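Local coordinates for protein arsenite methyltransferase (Chlamydomonas reinhardtii, PDB 5EVJ) that probably methylates glutathione-bound trivalent arsenic in successive steps, with S-adenosyl-L-methionine as the methyl donor, at residues A[102-107]-A[136-142]; A[195-201]-A[267-273]; A[279-285]-A[320-324]. The protein carries 15 engineered substitutions. All coordinates share one frame; numbering follows the deposited sequence.

Contact 1 of 3, residues A[102-107]-A[136-142]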
loop_
_atom_site.group_PDB
_atom_site.type_symbol
_atom_site.label_atom_id
_atom_site.label_comp_id
_atom_site.label_asym_id
_atom_site.label_seq_id
_atom_site.Cartn_x
_atom_site.Cartn_y
_atom_site.Cartn_z
ATOM N N ALA A 102 0.186 9.096 -11.168
ATOM C CA ALA A 102 0.478 9.363 -12.560
ATOM C C ALA A 102 1.567 10.424 -12.583
ATOM O O ALA A 102 2.497 10.344 -13.365
ATOM C CB ALA A 102 -0.758 9.868 -13.251
ATOM N N LYS A 103 1.490 11.379 -11.674
ATOM C CA LYS A 103 2.578 12.357 -11.570
ATOM C C LYS A 103 3.856 11.770 -11.001
ATOM O O LYS A 103 4.981 11.955 -11.528
ATOM C CB LYS A 103 2.185 13.521 -10.679
ATOM C CG LYS A 103 3.398 14.448 -10.550
ATOM C CD LYS A 103 3.138 15.698 -9.736
ATOM C CE LYS A 103 4.286 16.695 -9.923
ATOM N NZ LYS A 103 5.617 16.086 -9.556
ATOM N N LEU A 104 3.704 11.059 -9.888
ATOM C CA LEU A 104 4.936 10.680 -9.169
ATOM C C LEU A 104 5.698 9.602 -9.852
ATOM O O LEU A 104 6.887 9.420 -9.540
ATOM C CB LEU A 104 4.657 10.296 -7.674
ATOM C CG LEU A 104 4.261 11.481 -6.779
ATOM C CD1 LEU A 104 4.088 10.982 -5.363
ATOM C CD2 LEU A 104 5.330 12.560 -6.825
ATOM N N VAL A 105 5.040 8.830 -10.728
ATOM C CA VAL A 105 5.837 7.886 -11.529
ATOM C C VAL A 105 6.527 8.501 -12.734
ATOM O O VAL A 105 7.267 7.768 -13.481
ATOM C CB VAL A 105 5.045 6.670 -12.065
ATOM C CG1 VAL A 105 4.443 5.919 -10.880
ATOM C CG2 VAL A 105 3.970 7.115 -13.051
ATOM N N GLY A 106 6.282 9.798 -12.975
ATOM C CA GLY A 106 6.875 10.373 -14.206
ATOM C C GLY A 106 6.252 9.917 -15.530
ATOM O O GLY A 106 5.357 9.027 -15.608
ATOM N N GLU A 107 6.739 10.524 -16.592
ATOM C CA GLU A 107 6.176 10.310 -17.926
ATOM C C GLU A 107 6.400 8.907 -18.424
ATOM O O GLU A 107 5.616 8.382 -19.166
ATOM C CB GLU A 107 6.790 11.318 -18.883
ATOM C CG GLU A 107 6.133 11.321 -20.254
ATOM C CD GLU A 107 6.347 12.636 -20.997
ATOM O OE1 GLU A 107 7.261 13.390 -20.614
ATOM O OE2 GLU A 107 5.589 12.898 -21.953
ATOM N N LEU A 136 0.924 18.205 -15.881
ATOM C CA LEU A 136 2.175 17.451 -15.745
ATOM C C LEU A 136 3.141 17.757 -16.885
ATOM O O LEU A 136 4.316 17.426 -16.790
ATOM C CB LEU A 136 1.938 15.927 -15.591
ATOM C CG LEU A 136 0.880 15.573 -14.498
ATOM C CD1 LEU A 136 0.675 14.054 -14.340
ATOM C CD2 LEU A 136 1.252 16.246 -13.170
ATOM N N GLY A 137 2.654 18.413 -17.941
ATOM C CA GLY A 137 3.465 18.655 -19.132
ATOM C C GLY A 137 3.852 17.352 -19.844
ATOM O O GLY A 137 4.882 17.309 -20.445
ATOM N N TYR A 138 3.044 16.284 -19.765
ATOM C CA TYR A 138 3.382 15.075 -20.537
ATOM C C TYR A 138 2.826 15.201 -21.938
ATOM O O TYR A 138 1.807 15.871 -22.148
ATOM C CB TYR A 138 2.780 13.800 -19.958
ATOM C CG TYR A 138 3.194 13.381 -18.568
ATOM C CD1 TYR A 138 4.361 13.894 -17.953
ATOM C CD2 TYR A 138 2.449 12.415 -17.882
ATOM C CE1 TYR A 138 4.752 13.510 -16.668
ATOM C CE2 TYR A 138 2.812 12.017 -16.593
ATOM C CZ TYR A 138 3.951 12.559 -15.993
ATOM O OH TYR A 138 4.274 12.147 -14.737
ATOM N N GLY A 139 3.448 14.500 -22.885
ATOM C CA GLY A 139 2.871 14.349 -24.222
ATOM C C GLY A 139 1.439 13.862 -24.201
ATOM O O GLY A 139 0.579 14.443 -24.847
ATOM N N LYS A 140 1.192 12.771 -23.471
ATOM C CA LYS A 140 -0.180 12.233 -23.233
ATOM C C LYS A 140 -0.366 11.634 -21.818
ATOM O O LYS A 140 0.606 11.405 -21.093
ATOM C CB LYS A 140 -0.484 11.156 -24.265
ATOM C CG LYS A 140 0.675 10.185 -24.435
ATOM C CD LYS A 140 0.546 9.494 -25.779
ATOM C CE LYS A 140 1.262 8.161 -25.755
ATOM N NZ LYS A 140 0.536 7.223 -24.867
ATOM N N SER A 141 -1.607 11.375 -21.433
ATOM C CA SER A 141 -1.919 10.660 -20.180
ATOM C C SER A 141 -1.164 9.321 -20.100
ATOM O O SER A 141 -1.104 8.563 -21.092
ATOM C CB SER A 141 -3.412 10.429 -20.103
ATOM O OG SER A 141 -3.735 9.550 -19.061
ATOM N N ASN A 142 -0.528 9.056 -18.958
ATOM C CA ASN A 142 0.008 7.720 -18.726
ATOM C C ASN A 142 -0.995 6.888 -17.833
ATOM O O ASN A 142 -0.605 5.917 -17.222
ATOM C CB ASN A 142 1.396 7.828 -18.134
ATOM C CG ASN A 142 1.452 8.636 -16.787
ATOM O OD1 ASN A 142 0.486 9.290 -16.369
ATOM N ND2 ASN A 142 2.600 8.530 -16.071
#
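Ala102, in the last turn of helix 96-104, and Asn142, in the loop before edge strand 143-147, bring their CA atoms to 6.4 Å, while Glu107 and Tyr138 meet at the far end of the contact. In this Rossmann-like methyltransferase domain the 102-107 chain leaves its helix through Gly106, whose phi is positive; Gly137 plays the same part after helix 128-135. Two helix exits are thus packed against each other, and the filling between them is the Tyr138 ring. Leu136 CB of its own loop lies over the centre of one face. The opposite face receives Glu107 in a CH-pi contact, CA 3.8 Å from the ring centroid and 15° off the normal, and the glutamate chain then runs back along the ring, its carboxylate turned only 22° from the ring plane. With CG anti to the backbone N (chi1 -172°), OE2 reaches the backbone N of Gly139 at 2.8 Å. At the ring's edge, Tyr138 OH donates to Ala102 O at 2.9 Å. A leucine in place of Tyr138 would probably cost Ala102 O this donor and open a gap between Leu136 and Glu107. The same carbonyl accepts a longer bond from Asn142 ND2 at 3.3 Å, in the carbonyl plane and on a lone pair; ND2 also bonds to Gly109 O. Leu136 spreads CD1 and CD2 across the Lys103 backbone and CB. Asn142 OD1, buried here without a polar partner, ends 3.4 Å from Ala102 CB.

Contact 2 of 3, residues A[195-201]-A[267-273]; sequences MHFSDVY and YSITYRL
Tyr201 and Tyr271 form an edge-to-face pair: the edge of Tyr271 enters over one face of Tyr201, the ring planes standing at 87° with centroids 5.1 Å apart. Ile269 CG2 lies over a face of Tyr271, and Ile269 CB packs at 3.7 Å from Tyr201 CD1. Phe197 takes Met195 CE over the centre of one face and a water toward the rim of the other. That water lies in the plane of both tyrosine rings, at their edges; it donates to Phe197 O and Ile269 O and sits 2.6 Å from Tyr201 OH. On the other side of the sheet, the edge of the His196 ring meets a face of the Arg272 guanidinium, the two planes 83° apart, with NE 3.5 Å from His196 CD2. Arg272 NE also forms a salt bridge with Glu194.

Between these two layers, segments 195-201 and 267-273, on strands 193-202 and 266-274, run antiparallel at 160°, joined by eight backbone bonds from Met195 N to Leu273 O (2.7 Å) through to Tyr267 N to Tyr201 O (2.7 Å). This is the antiparallel step characteristic of class I methyltransferase sheets. Phe230 lies against both tyrosines from outside. The tyrosine side is largely aromatic and aliphatic, with Asp199 the acidic exception, and its water gives two strand carbonyls a further donor there; on the His196 side, the buried positive charge of Arg272 is probably offset by Glu194.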
loop_
_atom_site.group_PDB
_atom_site.type_symbol
_atom_site.label_atom_id
_atom_site.label_comp_id
_atom_site.label_asym_id
_atom_site.label_seq_id
_atom_site.Cartn_x
_atom_site.Cartn_y
_atom_site.Cartn_z
ATOM N N MET A 195 2.419 -4.441 -2.602
ATOM C CA MET A 195 1.114 -3.885 -2.353
ATOM C C MET A 195 1.230 -2.930 -1.192
ATOM O O MET A 195 1.621 -3.316 -0.139
ATOM C CB MET A 195 0.095 -4.958 -2.042
ATOM C CG MET A 195 -1.301 -4.355 -1.821
ATOM S SD MET A 195 -2.538 -5.692 -1.831
ATOM C CE MET A 195 -3.993 -4.670 -1.516
ATOM N N HIS A 196 0.876 -1.675 -1.404
ATOM C CA HIS A 196 1.051 -0.591 -0.488
ATOM C C HIS A 196 -0.328 0.090 -0.403
ATOM O O HIS A 196 -0.771 0.727 -1.351
ATOM C CB HIS A 196 2.049 0.368 -1.043
ATOM C CG HIS A 196 2.527 1.403 -0.091
ATOM N ND1 HIS A 196 1.793 2.540 0.213
ATOM C CD2 HIS A 196 3.722 1.561 0.526
ATOM C CE1 HIS A 196 2.492 3.322 1.011
ATOM N NE2 HIS A 196 3.639 2.725 1.260
ATOM N N PHE A 197 -0.980 0.021 0.742
ATOM C CA PHE A 197 -2.390 0.434 0.812
ATOM C C PHE A 197 -2.824 0.810 2.234
ATOM O O PHE A 197 -2.192 0.391 3.221
ATOM C CB PHE A 197 -3.245 -0.694 0.235
ATOM C CG PHE A 197 -3.494 -1.820 1.160
ATOM C CD1 PHE A 197 -2.492 -2.713 1.502
ATOM C CD2 PHE A 197 -4.784 -2.022 1.649
ATOM C CE1 PHE A 197 -2.746 -3.811 2.350
ATOM C CE2 PHE A 197 -5.080 -3.084 2.454
ATOM C CZ PHE A 197 -4.047 -3.976 2.835
ATOM N N SER A 198 -3.842 1.645 2.335
ATOM C CA SER A 198 -4.336 2.061 3.621
ATOM C C SER A 198 -5.756 1.572 3.770
ATOM O O SER A 198 -6.503 1.448 2.785
ATOM C CB SER A 198 -4.253 3.595 3.787
ATOM O OG SER A 198 -4.992 4.228 2.746
ATOM N N ASP A 199 -6.112 1.230 4.993
ATOM C CA ASP A 199 -7.457 0.775 5.239
ATOM C C ASP A 199 -7.712 0.884 6.730
ATOM O O ASP A 199 -6.830 1.290 7.525
ATOM C CB ASP A 199 -7.681 -0.650 4.694
ATOM C CG ASP A 199 -9.148 -0.890 4.220
ATOM O OD1 ASP A 199 -10.056 -0.256 4.778
ATOM O OD2 ASP A 199 -9.421 -1.708 3.291
ATOM N N VAL A 200 -8.918 0.552 7.128
ATOM C CA VAL A 200 -9.253 0.669 8.545
ATOM C C VAL A 200 -9.249 -0.701 9.223
ATOM O O VAL A 200 -9.777 -1.668 8.702
ATOM C CB VAL A 200 -10.592 1.377 8.721
ATOM C CG1 VAL A 200 -11.005 1.323 10.186
ATOM C CG2 VAL A 200 -10.462 2.823 8.272
ATOM N N TYR A 201 -8.614 -0.787 10.374
ATOM C CA TYR A 201 -8.561 -2.055 11.147
ATOM C C TYR A 201 -9.010 -1.826 12.581
ATOM O O TYR A 201 -9.113 -0.647 13.033
ATOM C CB TYR A 201 -7.112 -2.610 11.139
ATOM C CG TYR A 201 -6.659 -2.860 9.721
ATOM C CD1 TYR A 201 -6.055 -1.833 8.976
ATOM C CD2 TYR A 201 -6.888 -4.095 9.084
ATOM C CE1 TYR A 201 -5.702 -2.022 7.650
ATOM C CE2 TYR A 201 -6.536 -4.284 7.729
ATOM C CZ TYR A 201 -5.941 -3.217 7.046
ATOM O OH TYR A 201 -5.532 -3.363 5.753
ATOM N N TYR A 267 -8.199 1.750 13.873
ATOM C CA TYR A 267 -7.038 2.366 13.233
ATOM C C TYR A 267 -7.145 2.472 11.706
ATOM O O TYR A 267 -7.754 1.642 11.001
ATOM C CB TYR A 267 -5.743 1.600 13.584
ATOM C CG TYR A 267 -5.612 1.505 15.074
ATOM C CD1 TYR A 267 -6.416 0.634 15.797
ATOM C CD2 TYR A 267 -4.773 2.358 15.760
ATOM C CE1 TYR A 267 -6.349 0.571 17.167
ATOM C CE2 TYR A 267 -4.650 2.289 17.120
ATOM C CZ TYR A 267 -5.450 1.398 17.819
ATOM O OH TYR A 267 -5.389 1.356 19.187
ATOM N N SER A 268 -6.509 3.514 11.240
ATOM C CA SER A 268 -6.240 3.738 9.861
ATOM C C SER A 268 -4.813 3.240 9.798
ATOM O O SER A 268 -3.935 3.805 10.448
ATOM C CB SER A 268 -6.230 5.270 9.631
ATOM O OG SER A 268 -5.839 5.592 8.318
ATOM N N ILE A 269 -4.577 2.175 9.045
ATOM C CA ILE A 269 -3.189 1.642 8.915
ATOM C C ILE A 269 -2.808 1.526 7.438
ATOM O O ILE A 269 -3.620 1.062 6.598
ATOM C CB ILE A 269 -3.013 0.234 9.525
ATOM C CG1 ILE A 269 -3.501 0.173 10.991
ATOM C CG2 ILE A 269 -1.558 -0.257 9.393
ATOM C CD1 ILE A 269 -3.455 -1.257 11.575
ATOM N N THR A 270 -1.570 1.932 7.145
ATOM C CA THR A 270 -0.986 1.789 5.825
ATOM C C THR A 270 -0.026 0.639 5.985
ATOM O O THR A 270 0.937 0.695 6.765
ATOM C CB THR A 270 -0.218 3.068 5.316
ATOM O OG1 THR A 270 -1.105 4.176 5.153
ATOM C CG2 THR A 270 0.391 2.802 3.914
ATOM N N TYR A 271 -0.273 -0.375 5.188
ATOM C CA TYR A 271 0.488 -1.603 5.202
ATOM C C TYR A 271 1.358 -1.710 3.978
ATOM O O TYR A 271 0.965 -1.239 2.877
ATOM C CB TYR A 271 -0.485 -2.843 5.209
ATOM C CG TYR A 271 -0.854 -3.258 6.618
ATOM C CD1 TYR A 271 0.111 -3.744 7.504
ATOM C CD2 TYR A 271 -2.183 -3.174 7.061
ATOM C CE1 TYR A 271 -0.230 -4.150 8.802
ATOM C CE2 TYR A 271 -2.553 -3.566 8.327
ATOM C CZ TYR A 271 -1.568 -4.015 9.219
ATOM O OH TYR A 271 -1.961 -4.341 10.486
ATOM N N ARG A 272 2.465 -2.433 4.149
ATOM C CA ARG A 272 3.399 -2.720 3.112
ATOM C C ARG A 272 3.522 -4.223 2.919
ATOM O O ARG A 272 3.966 -4.945 3.822
ATOM C CB ARG A 272 4.742 -2.097 3.424
ATOM C CG ARG A 272 4.597 -0.596 3.692
ATOM C CD ARG A 272 5.990 0.047 3.599
ATOM N NE ARG A 272 6.460 0.224 2.217
ATOM C CZ ARG A 272 7.360 1.130 1.804
ATOM N NH1 ARG A 272 7.960 1.936 2.663
ATOM N NH2 ARG A 272 7.663 1.252 0.483
ATOM N N LEU A 273 3.161 -4.687 1.716
ATOM C CA LEU A 273 3.105 -6.092 1.427
ATOM C C LEU A 273 4.029 -6.369 0.236
ATOM O O LEU A 273 3.615 -6.256 -0.957
ATOM C CB LEU A 273 1.691 -6.470 1.124
ATOM C CG LEU A 273 0.725 -6.953 2.213
ATOM C CD1 LEU A 273 0.912 -6.294 3.573
ATOM C CD2 LEU A 273 -0.719 -6.824 1.722
HETATM O O HOH W 1 -3.922 -1.453 4.893
#

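Contact 3 of 3, residues A[279-285]-A[320-324]. Engineered in segment 279-285: Ala284 (natural residue Cys). Engineered in segment 320-324: Ala321 (natural residue Cys).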
loop_
_atom_site.group_PDB
_atom_site.type_symbol
_atom_site.label_atom_id
_atom_site.label_comp_id
_atom_site.label_asym_id
_atom_site.label_seq_id
_atom_site.Cartn_x
_atom_site.Cartn_y
_atom_site.Cartn_z
ATOM N N GLN A 279 11.806 -15.588 -0.487
ATOM C CA GLN A 279 12.688 -14.869 0.435
ATOM C C GLN A 279 12.041 -14.422 1.736
ATOM O O GLN A 279 12.773 -14.194 2.699
ATOM C CB GLN A 279 13.252 -13.591 -0.247
ATOM C CG GLN A 279 14.094 -13.852 -1.514
ATOM C CD GLN A 279 15.466 -14.454 -1.155
ATOM O OE1 GLN A 279 15.580 -15.645 -1.089
ATOM N NE2 GLN A 279 16.473 -13.621 -0.810
ATOM N N ILE A 280 10.713 -14.224 1.764
ATOM C CA ILE A 280 10.107 -13.510 2.861
ATOM C C ILE A 280 9.636 -14.565 3.894
ATOM O O ILE A 280 8.903 -15.496 3.533
ATOM C CB ILE A 280 8.922 -12.582 2.441
ATOM C CG1 ILE A 280 9.310 -11.515 1.368
ATOM C CG2 ILE A 280 8.367 -11.854 3.650
ATOM C CD1 ILE A 280 10.608 -10.774 1.686
ATOM N N GLU A 281 10.131 -14.480 5.134
ATOM C CA GLU A 281 9.948 -15.585 6.134
ATOM C C GLU A 281 9.053 -15.088 7.200
ATOM O O GLU A 281 8.790 -13.893 7.257
ATOM C CB GLU A 281 11.284 -16.056 6.716
ATOM C CG GLU A 281 12.151 -16.711 5.651
ATOM C CD GLU A 281 13.505 -17.127 6.173
ATOM O OE1 GLU A 281 14.453 -16.329 6.079
ATOM O OE2 GLU A 281 13.697 -18.310 6.577
ATOM N N ASP A 282 8.513 -15.964 8.022
ATOM C CA ASP A 282 7.604 -15.478 9.066
ATOM C C ASP A 282 8.308 -15.202 10.354
ATOM O O ASP A 282 7.662 -15.065 11.349
ATOM C CB ASP A 282 6.435 -16.456 9.350
ATOM C CG ASP A 282 6.900 -17.893 9.725
ATOM O OD1 ASP A 282 8.098 -18.154 10.029
ATOM O OD2 ASP A 282 6.014 -18.816 9.769
ATOM N N LEU A 283 9.624 -15.116 10.359
ATOM C CA LEU A 283 10.283 -14.480 11.529
ATOM C C LEU A 283 11.394 -13.629 10.962
ATOM O O LEU A 283 11.845 -13.872 9.833
ATOM C CB LEU A 283 10.896 -15.528 12.488
ATOM C CG LEU A 283 9.898 -16.415 13.313
ATOM C CD1 LEU A 283 10.693 -17.511 14.036
ATOM C CD2 LEU A 283 9.029 -15.669 14.328
ATOM N N ALA A 284 11.870 -12.675 11.768
ATOM C CA ALA A 284 13.096 -11.991 11.492
ATOM C C ALA A 284 14.229 -13.000 11.678
ATOM O O ALA A 284 14.448 -13.471 12.800
ATOM C CB ALA A 284 13.233 -10.809 12.504
ATOM N N GLU A 285 14.942 -13.348 10.596
ATOM C CA GLU A 285 15.969 -14.377 10.599
ATOM C C GLU A 285 17.280 -13.695 10.322
ATOM O O GLU A 285 17.362 -12.759 9.499
ATOM C CB GLU A 285 15.756 -15.414 9.465
ATOM C CG GLU A 285 14.483 -16.264 9.598
ATOM C CD GLU A 285 14.512 -17.206 10.825
ATOM O OE1 GLU A 285 15.561 -17.258 11.552
ATOM O OE2 GLU A 285 13.494 -17.914 11.082
ATOM N N VAL A 320 20.400 -5.771 9.694
ATOM C CA VAL A 320 19.042 -6.111 9.366
ATOM C C VAL A 320 18.814 -7.587 9.262
ATOM O O VAL A 320 19.771 -8.399 9.034
ATOM C CB VAL A 320 18.587 -5.454 8.027
ATOM C CG1 VAL A 320 18.486 -3.948 8.190
ATOM C CG2 VAL A 320 19.504 -5.858 6.877
ATOM N N ALA A 321 17.523 -7.953 9.429
ATOM C CA ALA A 321 17.118 -9.345 9.139
ATOM C C ALA A 321 16.988 -9.608 7.607
ATOM O O ALA A 321 16.949 -8.660 6.822
ATOM C CB ALA A 321 15.852 -9.676 9.869
ATOM N N GLY A 322 16.954 -10.884 7.191
ATOM C CA GLY A 322 16.668 -11.316 5.775
ATOM C C GLY A 322 15.521 -10.547 5.132
ATOM O O GLY A 322 15.633 -10.026 3.979
ATOM N N ASN A 323 14.462 -10.371 5.901
ATOM C CA ASN A 323 13.238 -9.819 5.326
ATOM C C ASN A 323 13.462 -8.415 4.923
ATOM O O ASN A 323 13.197 -8.016 3.774
ATOM C CB ASN A 323 12.020 -9.906 6.283
ATOM C CG ASN A 323 11.392 -11.309 6.324
ATOM O OD1 ASN A 323 11.828 -12.245 5.613
ATOM N ND2 ASN A 323 10.357 -11.460 7.162
ATOM N N THR A 324 13.905 -7.637 5.890
ATOM C CA THR A 324 14.163 -6.246 5.696
ATOM C C THR A 324 15.234 -6.099 4.593
ATOM O O THR A 324 15.085 -5.226 3.754
ATOM C CB THR A 324 14.712 -5.643 7.014
ATOM O OG1 THR A 324 13.625 -5.609 7.967
ATOM C CG2 THR A 324 15.211 -4.211 6.725
HETATM O O HOH W 2 14.241 -13.819 5.830
HETATM O O HOH W 3 13.698 -12.367 8.117
#
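Asn323 grips the backbone of Glu281 at both ends of its amide. OD1 accepts from Glu281 N at 2.8 Å, nearly straight at 168°, while ND2 donates to Glu281 O at 2.9 Å with the acceptor close to the amide plane. CG anti to the carbonyl carbon (chi1 -79°) carries the amide out to this loop, where Ile280 CG2 packs 4.0 Å from OD1. Ala321 holds the N-cap position of helix 322-329, and Gly322 N just after it gives a third bond, 3.0 Å to Glu285 O and almost along the C=O axis, so that a loop carbonyl serves the N-terminal end of a helix. Beside this bond the engineered alanines Ala284 and Ala321, both cysteine in the natural sequence, touch through their CB atoms at 3.9 Å. A water bonds Leu283 O and Glu285 N within the loop and only weakly reaches Asn323 N at the helix start.

Farther out, Asp241 takes a bond from Asn323 ND2, and Tyr287 OH bonds Glu281 OE1. The loop thus passes from strand 266-274 to strand 285-286 across the N-terminal end of helix 322-329, whose Thr324 packs on strand 310-313.

The three contacts follow one another along the chain, each closing before the next opens, and none touches another. Contacts 1 and 2 belong to the same seven-stranded sheet domain but to different parts of it: contact 1 joins the ends of two helices near edge strand 143-147, whereas contact 2 pairs two inner strands near the other edge; their centres lie about 26 Å apart. Strand 266-274 of contact 2 leads into the loop of contact 3, centred about 20 Å away, with nearest atoms about 7 Å apart. Contacts 1 and 3 stand farthest apart, about 36 Å between centres. In sequence, the Rossmann-like core is laid out before the region around helix 322-329.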